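Local atomic coordinates of IroE protein (Escherichia coli, PDB entry 2GZS), a protein that hydrolyses the trilactone ring of the siderophore enterobactin and of its C-glucosylated forms, usually cutting once to leave a linear trimer. Residues P44-L49 against Q257-I262; M55-D60 against M250-F255; W146-G151 against Y169-S174; F154-W159 against K197-M202. All coordinates share one frame; numbering follows the deposited sequence.

Contact 1. Residues P44-L49 against Q257-I262; sequences PILYML and QALLDI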
loop_
_atom_site.group_PDB
_atom_site.type_symbol
_atom_site.label_atom_id
_atom_site.label_comp_id
_atom_site.label_asym_id
_atom_site.label_seq_id
_atom_site.Cartn_x
_atom_site.Cartn_y
_atom_site.Cartn_z
ATOM N N PRO A 44 -10.275 9.819 5.415
ATOM C CA PRO A 44 -9.332 8.658 5.471
ATOM C C PRO A 44 -8.292 8.909 4.403
ATOM O O PRO A 44 -8.516 9.667 3.464
ATOM C CB PRO A 44 -10.190 7.496 5.053
ATOM C CG PRO A 44 -11.615 7.931 5.110
ATOM C CD PRO A 44 -11.568 9.410 4.938
ATOM N N ILE A 45 -7.120 8.201 4.496
ATOM C CA ILE A 45 -6.131 8.455 3.462
ATOM C C ILE A 45 -5.402 7.138 3.153
ATOM O O ILE A 45 -5.092 6.435 4.129
ATOM C CB ILE A 45 -5.120 9.562 3.877
ATOM C CG1 ILE A 45 -4.133 9.927 2.764
ATOM C CG2 ILE A 45 -4.408 9.221 5.209
ATOM C CD1 ILE A 45 -3.280 11.187 3.081
ATOM N N LEU A 46 -5.203 6.856 1.860
ATOM C CA LEU A 46 -4.569 5.573 1.528
ATOM C C LEU A 46 -3.329 5.893 0.685
ATOM O O LEU A 46 -3.461 6.521 -0.363
ATOM C CB LEU A 46 -5.576 4.713 0.783
ATOM C CG LEU A 46 -5.038 3.278 0.489
ATOM C CD1 LEU A 46 -4.635 2.477 1.704
ATOM C CD2 LEU A 46 -6.089 2.532 -0.327
ATOM N N TYR A 47 -2.166 5.467 1.171
ATOM C CA TYR A 47 -0.887 5.579 0.500
ATOM C C TYR A 47 -0.660 4.312 -0.350
ATOM O O TYR A 47 -0.871 3.224 0.245
ATOM C CB TYR A 47 0.235 5.728 1.540
ATOM C CG TYR A 47 0.263 7.124 2.182
ATOM C CD1 TYR A 47 1.160 8.073 1.709
ATOM C CD2 TYR A 47 -0.635 7.388 3.195
ATOM C CE1 TYR A 47 1.208 9.372 2.266
ATOM C CE2 TYR A 47 -0.577 8.676 3.742
ATOM C CZ TYR A 47 0.317 9.601 3.283
ATOM O OH TYR A 47 0.320 10.882 3.868
HETATM N N MSE A 48 -0.357 4.466 -1.609
HETATM C CA MSE A 48 -0.359 3.337 -2.531
HETATM C C MSE A 48 0.949 3.275 -3.303
HETATM O O MSE A 48 1.377 4.229 -3.933
HETATM C CB MSE A 48 -1.529 3.540 -3.541
HETATM C CG MSE A 48 -2.850 3.637 -2.698
HETATM SE SE MSE A 48 -4.444 3.571 -3.825
HETATM C CE MSE A 48 -3.321 4.776 -4.776
ATOM N N LEU A 49 1.589 2.078 -3.199
ATOM C CA LEU A 49 2.827 1.932 -3.969
ATOM C C LEU A 49 2.559 1.697 -5.469
ATOM O O LEU A 49 1.418 1.579 -5.920
ATOM C CB LEU A 49 3.604 0.745 -3.400
ATOM C CG LEU A 49 3.938 0.820 -1.898
ATOM C CD1 LEU A 49 5.009 -0.251 -1.560
ATOM C CD2 LEU A 49 4.251 2.120 -1.278
ATOM N N GLN A 257 -10.356 -2.483 -4.242
ATOM C CA GLN A 257 -11.065 -2.942 -3.071
ATOM C C GLN A 257 -10.494 -2.313 -1.793
ATOM O O GLN A 257 -11.237 -2.035 -0.871
ATOM C CB GLN A 257 -11.124 -4.492 -3.000
ATOM C CG GLN A 257 -11.952 -4.970 -1.799
ATOM C CD GLN A 257 -13.435 -4.626 -1.968
ATOM O OE1 GLN A 257 -14.078 -5.146 -2.881
ATOM N NE2 GLN A 257 -13.993 -3.749 -1.145
ATOM N N ALA A 258 -9.167 -2.065 -1.790
ATOM C CA ALA A 258 -8.615 -1.351 -0.627
ATOM C C ALA A 258 -9.187 0.076 -0.530
ATOM O O ALA A 258 -9.531 0.455 0.577
ATOM C CB ALA A 258 -7.083 -1.362 -0.734
ATOM N N LEU A 259 -9.217 0.731 -1.673
ATOM C CA LEU A 259 -9.846 2.088 -1.581
ATOM C C LEU A 259 -11.287 1.994 -1.109
ATOM O O LEU A 259 -11.775 2.761 -0.290
ATOM C CB LEU A 259 -9.722 2.735 -2.951
ATOM C CG LEU A 259 -8.357 3.267 -3.322
ATOM C CD1 LEU A 259 -8.201 3.567 -4.808
ATOM C CD2 LEU A 259 -8.073 4.566 -2.500
ATOM N N LEU A 260 -12.027 1.048 -1.679
ATOM C CA LEU A 260 -13.455 0.941 -1.296
ATOM C C LEU A 260 -13.610 0.624 0.169
ATOM O O LEU A 260 -14.478 1.132 0.910
ATOM C CB LEU A 260 -14.138 -0.111 -2.182
ATOM C CG LEU A 260 -14.325 0.323 -3.629
ATOM C CD1 LEU A 260 -14.565 -0.894 -4.513
ATOM C CD2 LEU A 260 -15.506 1.285 -3.800
ATOM N N ASP A 261 -12.733 -0.275 0.683
ATOM C CA ASP A 261 -12.797 -0.618 2.089
ATOM C C ASP A 261 -12.505 0.593 2.990
ATOM O O ASP A 261 -13.235 0.797 3.970
ATOM C CB ASP A 261 -11.814 -1.791 2.324
ATOM C CG ASP A 261 -11.946 -2.393 3.704
ATOM O OD1 ASP A 261 -13.007 -2.858 4.190
ATOM O OD2 ASP A 261 -10.965 -2.389 4.456
ATOM N N ILE A 262 -11.435 1.357 2.647
ATOM C CA ILE A 262 -11.091 2.468 3.556
ATOM C C ILE A 262 -12.157 3.592 3.419
ATOM O O ILE A 262 -12.247 4.347 4.400
ATOM C CB ILE A 262 -9.648 2.943 3.312
ATOM C CG1 ILE A 262 -9.023 3.500 4.616
ATOM C CG2 ILE A 262 -9.536 3.913 2.146
ATOM C CD1 ILE A 262 -7.586 3.905 4.335
#
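Pro-44 lies against the last turn of the helix. Its CG is 3.7 Å from the backbone O of Ile-262, and its CB meets Ile-262 CG1 at 4.2 Å. Ile-45 sends its side chain off to strand 73-79, yet its backbone still takes part: Ile-45 O is 3.6 Å from Ile-262 CD1. Leu-46 heads for the helix. With CG anti to the backbone N (chi1 -175°), its CD2 sits 3.6 Å from Leu-259 CD2 and 4.0 Å from Ala-258 CB. This is sheet-to-helix packing of the alpha/beta-hydrolase fold. Strand 43-48 is an inner strand of the sheet, and helix 247-262 runs nearly antiparallel to it (161°), the two axes 9.1 Å apart. Tyr-47 turns to helix 117-132, and its OH is hydrogen-bonded to Glu-133. Met-48, a selenomethionine, has CG anti to the carbonyl carbon (chi1 -58°) and an extended chi2, which put SE 3.9 Å from Leu-259 CD1, the side chains crossing at about a right angle. Leu-259 also touches Leu-62 and Leu-66 of helix 60-66.

Contact 2. Residues M55-D60 against M250-F255; sequences MDRLDD and MFNASF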
loop_
_atom_site.group_PDB
_atom_site.type_symbol
_atom_site.label_atom_id
_atom_site.label_comp_id
_atom_site.label_asym_id
_atom_site.label_seq_id
_atom_site.Cartn_x
_atom_site.Cartn_y
_atom_site.Cartn_z
HETATM N N MSE A 55 -2.202 5.323 -10.900
HETATM C CA MSE A 55 -2.822 6.493 -11.583
HETATM C C MSE A 55 -3.303 6.155 -12.971
HETATM O O MSE A 55 -4.345 6.703 -13.357
HETATM C CB MSE A 55 -1.839 7.651 -11.646
HETATM C CG MSE A 55 -1.567 8.176 -10.214
HETATM SE SE MSE A 55 -3.121 8.934 -9.343
HETATM C CE MSE A 55 -3.424 10.245 -10.593
ATOM N N ASP A 56 -2.605 5.318 -13.692
ATOM C CA ASP A 56 -3.062 4.919 -15.016
ATOM C C ASP A 56 -4.373 4.159 -14.921
ATOM O O ASP A 56 -5.068 4.114 -15.978
ATOM C CB ASP A 56 -2.003 3.990 -15.616
ATOM C CG ASP A 56 -2.423 3.431 -16.979
ATOM O OD1 ASP A 56 -2.114 4.118 -17.973
ATOM O OD2 ASP A 56 -3.043 2.346 -17.061
ATOM N N ARG A 57 -4.726 3.524 -13.831
ATOM C CA ARG A 57 -5.927 2.647 -13.731
ATOM C C ARG A 57 -7.020 3.402 -12.991
ATOM O O ARG A 57 -8.137 2.889 -12.907
ATOM C CB ARG A 57 -5.542 1.362 -12.995
ATOM C CG ARG A 57 -4.606 0.438 -13.750
ATOM C CD ARG A 57 -3.893 -0.537 -12.837
ATOM N NE ARG A 57 -3.269 -1.622 -13.562
ATOM C CZ ARG A 57 -2.307 -1.708 -14.428
ATOM N NH1 ARG A 57 -1.653 -0.622 -14.844
ATOM N NH2 ARG A 57 -1.964 -2.910 -14.920
ATOM N N LEU A 58 -6.776 4.581 -12.424
ATOM C CA LEU A 58 -7.794 5.297 -11.675
ATOM C C LEU A 58 -8.792 5.899 -12.653
ATOM O O LEU A 58 -8.349 6.434 -13.662
ATOM C CB LEU A 58 -7.108 6.335 -10.796
ATOM C CG LEU A 58 -7.916 7.025 -9.733
ATOM C CD1 LEU A 58 -8.368 5.980 -8.703
ATOM C CD2 LEU A 58 -7.117 8.144 -9.023
ATOM N N ASP A 59 -10.083 5.717 -12.352
ATOM C CA ASP A 59 -11.052 6.198 -13.352
ATOM C C ASP A 59 -12.244 6.785 -12.578
ATOM O O ASP A 59 -12.382 6.586 -11.377
ATOM C CB ASP A 59 -11.494 5.129 -14.337
ATOM C CG ASP A 59 -12.089 3.886 -13.710
ATOM O OD1 ASP A 59 -12.649 3.919 -12.603
ATOM O OD2 ASP A 59 -11.970 2.800 -14.317
ATOM N N ASP A 60 -13.065 7.494 -13.387
ATOM C CA ASP A 60 -14.163 8.208 -12.740
ATOM C C ASP A 60 -15.160 7.238 -12.104
ATOM O O ASP A 60 -15.761 7.664 -11.106
ATOM C CB ASP A 60 -14.868 9.144 -13.742
ATOM C CG ASP A 60 -14.342 10.560 -13.834
ATOM O OD1 ASP A 60 -13.578 11.030 -12.962
ATOM O OD2 ASP A 60 -14.691 11.260 -14.828
HETATM N N MSE A 250 -5.671 -8.835 -10.655
HETATM C CA MSE A 250 -5.456 -8.761 -9.237
HETATM C C MSE A 250 -4.869 -7.425 -8.760
HETATM O O MSE A 250 -5.268 -7.011 -7.673
HETATM C CB MSE A 250 -4.426 -9.885 -8.895
HETATM C CG MSE A 250 -4.121 -9.856 -7.406
HETATM SE SE MSE A 250 -5.684 -10.336 -6.322
HETATM C CE MSE A 250 -4.772 -9.962 -4.735
ATOM N N PHE A 251 -3.961 -6.860 -9.525
ATOM C CA PHE A 251 -3.448 -5.514 -9.187
ATOM C C PHE A 251 -4.651 -4.568 -9.047
ATOM O O PHE A 251 -4.743 -3.831 -8.076
ATOM C CB PHE A 251 -2.437 -5.042 -10.238
ATOM C CG PHE A 251 -1.770 -3.701 -9.913
ATOM C CD1 PHE A 251 -0.498 -3.742 -9.359
ATOM C CD2 PHE A 251 -2.400 -2.488 -10.184
ATOM C CE1 PHE A 251 0.109 -2.517 -9.040
ATOM C CE2 PHE A 251 -1.790 -1.309 -9.857
ATOM C CZ PHE A 251 -0.507 -1.284 -9.318
ATOM N N ASN A 252 -5.503 -4.648 -10.068
ATOM C CA ASN A 252 -6.690 -3.776 -10.097
ATOM C C ASN A 252 -7.608 -4.059 -8.942
ATOM O O ASN A 252 -8.064 -3.191 -8.202
ATOM C CB ASN A 252 -7.511 -4.067 -11.370
ATOM C CG ASN A 252 -6.927 -3.422 -12.602
ATOM O OD1 ASN A 252 -6.002 -2.619 -12.448
ATOM N ND2 ASN A 252 -7.459 -3.787 -13.759
ATOM N N ALA A 253 -7.996 -5.334 -8.752
ATOM C CA ALA A 253 -8.938 -5.697 -7.718
ATOM C C ALA A 253 -8.497 -5.283 -6.337
ATOM O O ALA A 253 -9.266 -4.798 -5.491
ATOM C CB ALA A 253 -9.170 -7.226 -7.717
ATOM N N SER A 254 -7.221 -5.549 -6.050
ATOM C CA SER A 254 -6.749 -5.313 -4.678
ATOM C C SER A 254 -6.630 -3.777 -4.433
ATOM O O SER A 254 -7.049 -3.414 -3.336
ATOM C CB SER A 254 -5.436 -6.087 -4.473
ATOM O OG SER A 254 -4.372 -5.548 -5.221
ATOM N N PHE A 255 -6.145 -3.026 -5.415
ATOM C CA PHE A 255 -6.046 -1.576 -5.061
ATOM C C PHE A 255 -7.460 -1.009 -4.991
ATOM O O PHE A 255 -7.729 -0.156 -4.144
ATOM C CB PHE A 255 -5.138 -0.857 -6.040
ATOM C CG PHE A 255 -5.692 -0.078 -7.197
ATOM C CD1 PHE A 255 -6.314 1.193 -7.039
ATOM C CD2 PHE A 255 -5.601 -0.542 -8.502
ATOM C CE1 PHE A 255 -6.812 1.899 -8.123
ATOM C CE2 PHE A 255 -6.131 0.144 -9.570
ATOM C CZ PHE A 255 -6.743 1.387 -9.401
#
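Arg-57 meets Phe-251, Asn-252 and Phe-255, which joins the end of helix 51-57 and the turn after it to helix 247-262, the helix that begins with active-site His-247. The apolar contacts come from its aliphatic part. CB lies 3.7 Å from Phe-255 CE2, and CD lies 3.6 Å from Phe-251 CD2. The chain is extended from CG to NE, which carries NE on to 3.6 Å from the same Phe-251 CD2. The guanidinium and ring planes are 66° apart, so they do not stack. Leu-58 adds a looser touch, CD1 to Phe-255 CE1 at 4.4 Å. Among the polar groups, Asn-252 OD1 comes in at the guanidinium edge, 3.0 Å from Arg-57 CD and 3.1 Å from NE. The charge term is weak: Asp-56 OD2 is 4.0 Å from Arg-57 NH1 and well out of the guanidinium plane. Phe-251 also makes edge-to-face contacts with Trp-146 and His-148. Chemically, Arg-57 is divided: its carbon chain packs on two aromatic rings, while any hold by charge is probably slight.

Contact 3. Residues W146-G151 against Y169-S174; sequences WGHSYG and YSASPS. With DFP (diisopropyl phosphonate), chain B.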
loop_
_atom_site.group_PDB
_atom_site.type_symbol
_atom_site.label_atom_id
_atom_site.label_comp_id
_atom_site.label_asym_id
_atom_site.label_seq_id
_atom_site.Cartn_x
_atom_site.Cartn_y
_atom_site.Cartn_z
ATOM N N TRP A 146 -1.105 0.487 0.998
ATOM C CA TRP A 146 -1.369 -0.637 0.085
ATOM C C TRP A 146 -0.178 -0.821 -0.834
ATOM O O TRP A 146 0.443 0.105 -1.326
ATOM C CB TRP A 146 -2.637 -0.287 -0.800
ATOM C CG TRP A 146 -2.862 -1.326 -1.897
ATOM C CD1 TRP A 146 -3.623 -2.481 -1.791
ATOM C CD2 TRP A 146 -2.312 -1.293 -3.235
ATOM N NE1 TRP A 146 -3.538 -3.129 -3.006
ATOM C CE2 TRP A 146 -2.780 -2.473 -3.905
ATOM C CE3 TRP A 146 -1.471 -0.385 -3.918
ATOM C CZ2 TRP A 146 -2.418 -2.740 -5.248
ATOM C CZ3 TRP A 146 -1.118 -0.668 -5.270
ATOM C CH2 TRP A 146 -1.613 -1.836 -5.874
ATOM N N GLY A 147 0.045 -2.144 -1.143
ATOM C CA GLY A 147 1.009 -2.496 -2.191
ATOM C C GLY A 147 0.782 -3.932 -2.678
ATOM O O GLY A 147 0.192 -4.704 -1.941
ATOM N N HIS A 148 1.288 -4.140 -3.917
ATOM C CA HIS A 148 1.110 -5.456 -4.548
ATOM C C HIS A 148 2.469 -6.064 -4.923
ATOM O O HIS A 148 3.324 -5.388 -5.421
ATOM C CB HIS A 148 0.264 -5.252 -5.840
ATOM C CG HIS A 148 0.077 -6.484 -6.694
ATOM N ND1 HIS A 148 0.920 -6.749 -7.756
ATOM C CD2 HIS A 148 -0.838 -7.472 -6.619
ATOM C CE1 HIS A 148 0.487 -7.883 -8.302
ATOM N NE2 HIS A 148 -0.555 -8.371 -7.669
ATOM N N SER A 149 2.499 -7.380 -4.671
ATOM C CA SER A 149 3.698 -8.175 -5.112
ATOM C C SER A 149 4.897 -7.713 -4.283
ATOM O O SER A 149 4.772 -7.847 -3.060
ATOM C CB SER A 149 3.834 -8.110 -6.633
ATOM O OG SER A 149 4.849 -9.149 -6.991
ATOM N N TYR A 150 5.985 -7.170 -4.859
ATOM C CA TYR A 150 6.976 -6.590 -3.944
ATOM C C TYR A 150 6.336 -5.534 -3.044
ATOM O O TYR A 150 6.730 -5.405 -1.884
ATOM C CB TYR A 150 8.131 -5.975 -4.727
ATOM C CG TYR A 150 9.217 -6.898 -5.296
ATOM C CD1 TYR A 150 9.513 -8.067 -4.596
ATOM C CD2 TYR A 150 9.869 -6.547 -6.445
ATOM C CE1 TYR A 150 10.503 -8.883 -5.134
ATOM C CE2 TYR A 150 10.882 -7.360 -6.976
ATOM C CZ TYR A 150 11.142 -8.509 -6.279
ATOM O OH TYR A 150 12.144 -9.344 -6.749
ATOM N N GLY A 151 5.354 -4.807 -3.567
ATOM C CA GLY A 151 4.663 -3.812 -2.721
ATOM C C GLY A 151 3.964 -4.509 -1.578
ATOM O O GLY A 151 3.865 -3.967 -0.472
ATOM N N TYR A 169 -2.757 -3.029 3.746
ATOM C CA TYR A 169 -3.366 -3.898 2.744
ATOM C C TYR A 169 -2.217 -4.483 1.874
ATOM O O TYR A 169 -1.594 -3.819 1.063
ATOM C CB TYR A 169 -4.261 -3.055 1.851
ATOM C CG TYR A 169 -5.472 -2.434 2.522
ATOM C CD1 TYR A 169 -6.661 -3.154 2.566
ATOM C CD2 TYR A 169 -5.392 -1.158 3.079
ATOM C CE1 TYR A 169 -7.807 -2.632 3.176
ATOM C CE2 TYR A 169 -6.537 -0.626 3.659
ATOM C CZ TYR A 169 -7.694 -1.357 3.685
ATOM O OH TYR A 169 -8.796 -0.751 4.299
ATOM N N SER A 170 -1.981 -5.760 2.158
ATOM C CA SER A 170 -0.844 -6.459 1.549
ATOM C C SER A 170 -1.362 -7.369 0.436
ATOM O O SER A 170 -1.991 -8.386 0.820
ATOM C CB SER A 170 -0.131 -7.309 2.613
ATOM O OG SER A 170 0.937 -8.005 1.957
ATOM N N ALA A 171 -1.111 -6.980 -0.784
ATOM C CA ALA A 171 -1.667 -7.769 -1.908
ATOM C C ALA A 171 -0.586 -8.613 -2.608
ATOM O O ALA A 171 0.498 -8.127 -2.858
ATOM C CB ALA A 171 -2.318 -6.801 -2.882
ATOM N N SER A 172 -0.969 -9.888 -2.841
ATOM C CA SER A 172 -0.066 -10.874 -3.481
ATOM C C SER A 172 1.351 -10.975 -2.884
ATOM O O SER A 172 2.279 -11.077 -3.704
ATOM C CB SER A 172 0.037 -10.640 -4.983
ATOM O OG SER A 172 -1.313 -10.700 -5.520
ATOM N N PRO A 173 1.517 -10.922 -1.576
ATOM C CA PRO A 173 2.896 -11.068 -1.052
ATOM C C PRO A 173 3.393 -12.505 -1.312
ATOM O O PRO A 173 4.644 -12.669 -1.311
ATOM C CB PRO A 173 2.751 -10.760 0.438
ATOM C CG PRO A 173 1.331 -11.138 0.761
ATOM C CD PRO A 173 0.546 -10.790 -0.457
ATOM N N SER A 174 2.501 -13.430 -1.524
ATOM C CA SER A 174 2.905 -14.845 -1.781
ATOM C C SER A 174 3.757 -14.891 -3.040
ATOM O O SER A 174 4.431 -15.950 -3.233
ATOM C CB SER A 174 1.693 -15.767 -1.938
ATOM O OG SER A 174 0.997 -15.414 -3.125
HETATM C C1 DFP B . 4.424 -9.749 -10.072
HETATM C C2 DFP B . 5.361 -10.217 -11.189
HETATM C C3 DFP B . 3.105 -9.209 -10.604
HETATM C "C1'" DFP B . 7.996 -10.099 -7.323
HETATM C "C2'" DFP B . 7.547 -10.775 -6.060
HETATM C "C3'" DFP B . 8.891 -11.114 -8.110
HETATM P P DFP B . 5.868 -8.680 -8.061
HETATM O O1P DFP B . 5.138 -8.639 -9.441
HETATM O O2P DFP B . 6.884 -9.885 -8.158
HETATM O O3P DFP B . 6.551 -7.367 -7.710
#
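His-148 and Ala-171 pair in register on two parallel strands, the first of which leads into the nucleophile elbow, the Gly-147, Ser-149, Gly-151 turn of the alpha/beta-hydrolase fold. Gly-147 N bonds to Tyr-169 O, Ala-171 N to Gly-147 O, and Ser-149 N to Ala-171 O at 2.8 Å. The His-148 side chain leaves the strand between the last two bonds. Its CB is 4.1 Å from Ala-171 O. Further out, CD2 lies 3.4 Å from Ser-172 OG and NE2 3.6 Å from Ser-172 CB. Next to NE2, CE1 meets C3 of the bound diisopropyl phosphonate near the ring plane, at 3.7 Å. The nucleophile, Ser-149, sits at a positive phi (67°), the strained backbone expected at such an elbow, and its OG is covalently bonded to the phosphorus. Tyr-150 N donates an almost straight bond (171°) to O3P, consistent with an oxyanion-hole role; Arg-90 bonds the inhibitor too. An isopropyl carbon, C1', stands 3.5 Å above the Tyr-150 ring plane, over its centre.

Contact 4. Residues F154-W159 against K197-M202; sequences FVLDSW and KHLAIM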
loop_
_atom_site.group_PDB
_atom_site.type_symbol
_atom_site.label_atom_id
_atom_site.label_comp_id
_atom_site.label_asym_id
_atom_site.label_seq_id
_atom_site.Cartn_x
_atom_site.Cartn_y
_atom_site.Cartn_z
ATOM N N PHE A 154 6.452 -5.069 1.116
ATOM C CA PHE A 154 6.722 -3.805 1.810
ATOM C C PHE A 154 5.643 -3.547 2.856
ATOM O O PHE A 154 5.933 -3.075 3.961
ATOM C CB PHE A 154 6.747 -2.622 0.821
ATOM C CG PHE A 154 7.055 -1.330 1.561
ATOM C CD1 PHE A 154 8.347 -1.031 1.984
ATOM C CD2 PHE A 154 6.022 -0.432 1.844
ATOM C CE1 PHE A 154 8.583 0.133 2.719
ATOM C CE2 PHE A 154 6.236 0.741 2.584
ATOM C CZ PHE A 154 7.532 1.008 2.979
ATOM N N VAL A 155 4.363 -3.856 2.506
ATOM C CA VAL A 155 3.309 -3.608 3.513
ATOM C C VAL A 155 3.453 -4.458 4.741
ATOM O O VAL A 155 3.291 -4.036 5.875
ATOM C CB VAL A 155 1.935 -3.837 2.863
ATOM C CG1 VAL A 155 0.774 -3.765 3.854
ATOM C CG2 VAL A 155 1.700 -2.790 1.778
ATOM N N LEU A 156 3.810 -5.757 4.564
ATOM C CA LEU A 156 4.061 -6.644 5.735
ATOM C C LEU A 156 5.234 -6.125 6.574
ATOM O O LEU A 156 5.139 -6.073 7.813
ATOM C CB LEU A 156 4.354 -8.077 5.295
ATOM C CG LEU A 156 3.192 -8.831 4.648
ATOM C CD1 LEU A 156 3.639 -10.227 4.172
ATOM C CD2 LEU A 156 1.995 -8.929 5.586
ATOM N N ASP A 157 6.301 -5.741 5.918
ATOM C CA ASP A 157 7.494 -5.188 6.555
ATOM C C ASP A 157 7.108 -3.961 7.397
ATOM O O ASP A 157 7.606 -3.759 8.528
ATOM C CB ASP A 157 8.571 -4.912 5.516
ATOM C CG ASP A 157 9.907 -4.474 6.103
ATOM O OD1 ASP A 157 10.465 -5.297 6.897
ATOM O OD2 ASP A 157 10.456 -3.383 5.844
ATOM N N SER A 158 6.197 -3.163 6.839
ATOM C CA SER A 158 5.786 -1.924 7.515
ATOM C C SER A 158 4.810 -2.259 8.636
ATOM O O SER A 158 4.877 -1.623 9.715
ATOM C CB SER A 158 5.052 -1.042 6.474
ATOM O OG SER A 158 5.957 -0.641 5.472
ATOM N N TRP A 159 3.913 -3.230 8.464
ATOM C CA TRP A 159 3.038 -3.631 9.581
ATOM C C TRP A 159 3.883 -4.060 10.775
ATOM O O TRP A 159 3.607 -3.834 11.954
ATOM C CB TRP A 159 2.153 -4.827 9.110
ATOM C CG TRP A 159 1.192 -5.278 10.186
ATOM C CD1 TRP A 159 -0.061 -4.758 10.474
ATOM C CD2 TRP A 159 1.375 -6.334 11.126
ATOM N NE1 TRP A 159 -0.616 -5.439 11.523
ATOM C CE2 TRP A 159 0.258 -6.436 11.954
ATOM C CE3 TRP A 159 2.436 -7.221 11.332
ATOM C CZ2 TRP A 159 0.123 -7.371 12.979
ATOM C CZ3 TRP A 159 2.321 -8.162 12.346
ATOM C CH2 TRP A 159 1.199 -8.240 13.145
ATOM N N LYS A 197 -3.121 -2.012 14.591
ATOM C CA LYS A 197 -2.669 -2.107 13.210
ATOM C C LYS A 197 -3.456 -3.206 12.486
ATOM O O LYS A 197 -3.157 -4.386 12.683
ATOM C CB LYS A 197 -1.178 -2.433 13.070
ATOM C CG LYS A 197 -0.335 -1.306 13.643
ATOM C CD LYS A 197 1.149 -1.398 13.294
ATOM C CE LYS A 197 2.083 -1.750 14.412
ATOM N NZ LYS A 197 3.503 -1.954 13.937
ATOM N N HIS A 198 -4.467 -2.794 11.699
ATOM C CA HIS A 198 -5.299 -3.728 10.950
ATOM C C HIS A 198 -4.545 -4.324 9.777
ATOM O O HIS A 198 -3.901 -3.536 9.073
ATOM C CB HIS A 198 -6.493 -2.960 10.339
ATOM C CG HIS A 198 -7.275 -3.707 9.328
ATOM N ND1 HIS A 198 -7.917 -4.911 9.650
ATOM C CD2 HIS A 198 -7.567 -3.424 8.035
ATOM C CE1 HIS A 198 -8.557 -5.342 8.562
ATOM N NE2 HIS A 198 -8.359 -4.478 7.584
ATOM N N LEU A 199 -4.611 -5.642 9.618
ATOM C CA LEU A 199 -3.824 -6.222 8.515
ATOM C C LEU A 199 -4.795 -6.920 7.581
ATOM O O LEU A 199 -5.583 -7.758 8.031
ATOM C CB LEU A 199 -2.834 -7.244 9.089
ATOM C CG LEU A 199 -2.041 -7.982 8.007
ATOM C CD1 LEU A 199 -1.202 -7.030 7.174
ATOM C CD2 LEU A 199 -1.216 -9.068 8.742
ATOM N N ALA A 200 -4.768 -6.602 6.321
ATOM C CA ALA A 200 -5.633 -7.202 5.311
ATOM C C ALA A 200 -4.721 -7.891 4.296
ATOM O O ALA A 200 -4.037 -7.209 3.526
ATOM C CB ALA A 200 -6.501 -6.166 4.610
ATOM N N ILE A 201 -4.726 -9.233 4.294
ATOM C CA ILE A 201 -3.964 -9.960 3.283
ATOM C C ILE A 201 -4.869 -10.275 2.098
ATOM O O ILE A 201 -6.021 -10.687 2.329
ATOM C CB ILE A 201 -3.387 -11.271 3.869
ATOM C CG1 ILE A 201 -2.473 -10.954 5.067
ATOM C CG2 ILE A 201 -2.668 -12.068 2.808
ATOM C CD1 ILE A 201 -1.952 -12.215 5.755
HETATM N N MSE A 202 -4.402 -10.002 0.897
HETATM C CA MSE A 202 -5.215 -10.049 -0.285
HETATM C C MSE A 202 -4.514 -10.985 -1.256
HETATM O O MSE A 202 -3.354 -10.747 -1.589
HETATM C CB MSE A 202 -5.383 -8.663 -0.910
HETATM C CG MSE A 202 -5.765 -7.560 0.140
HETATM SE SE MSE A 202 -5.985 -5.812 -0.586
HETATM C CE MSE A 202 -7.875 -5.904 -0.840
#
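Trp-159 and Lys-197 reach each other through their torsions. Trp-159 holds CG anti to the backbone N (chi1 -178°), which sends the indole from the helix toward the strand. Lys-197 bends at chi3 (-109°), and this returns its NZ to the helix backbone. Two hydrogen bonds result. Lys-197 NZ donates to Trp-159 O at 2.7 Å, tilted from the carbonyl plane. In exchange, Trp-159 NE1 donates to Lys-197 O at 3.0 Å. That bond is fairly straight at NE1 (165°), and the oxygen lies in the indole plane, but the indole nitrogen stands above the carbonyl plane rather than on a lone pair. Lys-197 CB packs close by, 3.4 Å from Trp-159 NE1. Leu-199 CB lies over one face of the indole in a CH-pi contact, 4.1 Å from the centroid of the five-membered ring. Leu-199 CD1 also meets Leu-156 CD2 at 4.0 Å. Helix 150-161 thus packs on strand 198-203 of the alpha/beta-hydrolase sheet, nearly antiparallel to it. Tyr-168 meets the Trp-159 ring edge-to-face, and Ser-162 O is a second acceptor for Lys-197 NZ. A buried ammonium is therefore satisfied by backbone carbonyls near the C-terminal end of the helix, where the helix dipole would probably favour its positive charge.

In the fold
Contact 1 closes the longest loop, from strand 43-48 to the end of helix 247-262. Contact 2 starts just after that strand, in helix 51-57, and returns to the same C-terminal helix, so its loop lies within that of contact 1. Contacts 3 and 4 both fall inside contact 2. Contact 3 closes the beta-alpha-beta unit from strand 143-148 through helix 150-161 to strand 167-171. Contact 4 runs from that helix on to strand 198-203, so the two cross. Their strands 167-171 and 198-203 are neighbours, with Ser-170 N 2.9 Å from Ala-200 O. Contacts 1 and 3 join through Tyr-47 O and Trp-146 N on adjacent strands. Asp-261 and Tyr-169 link the C-terminal helix to the sheet.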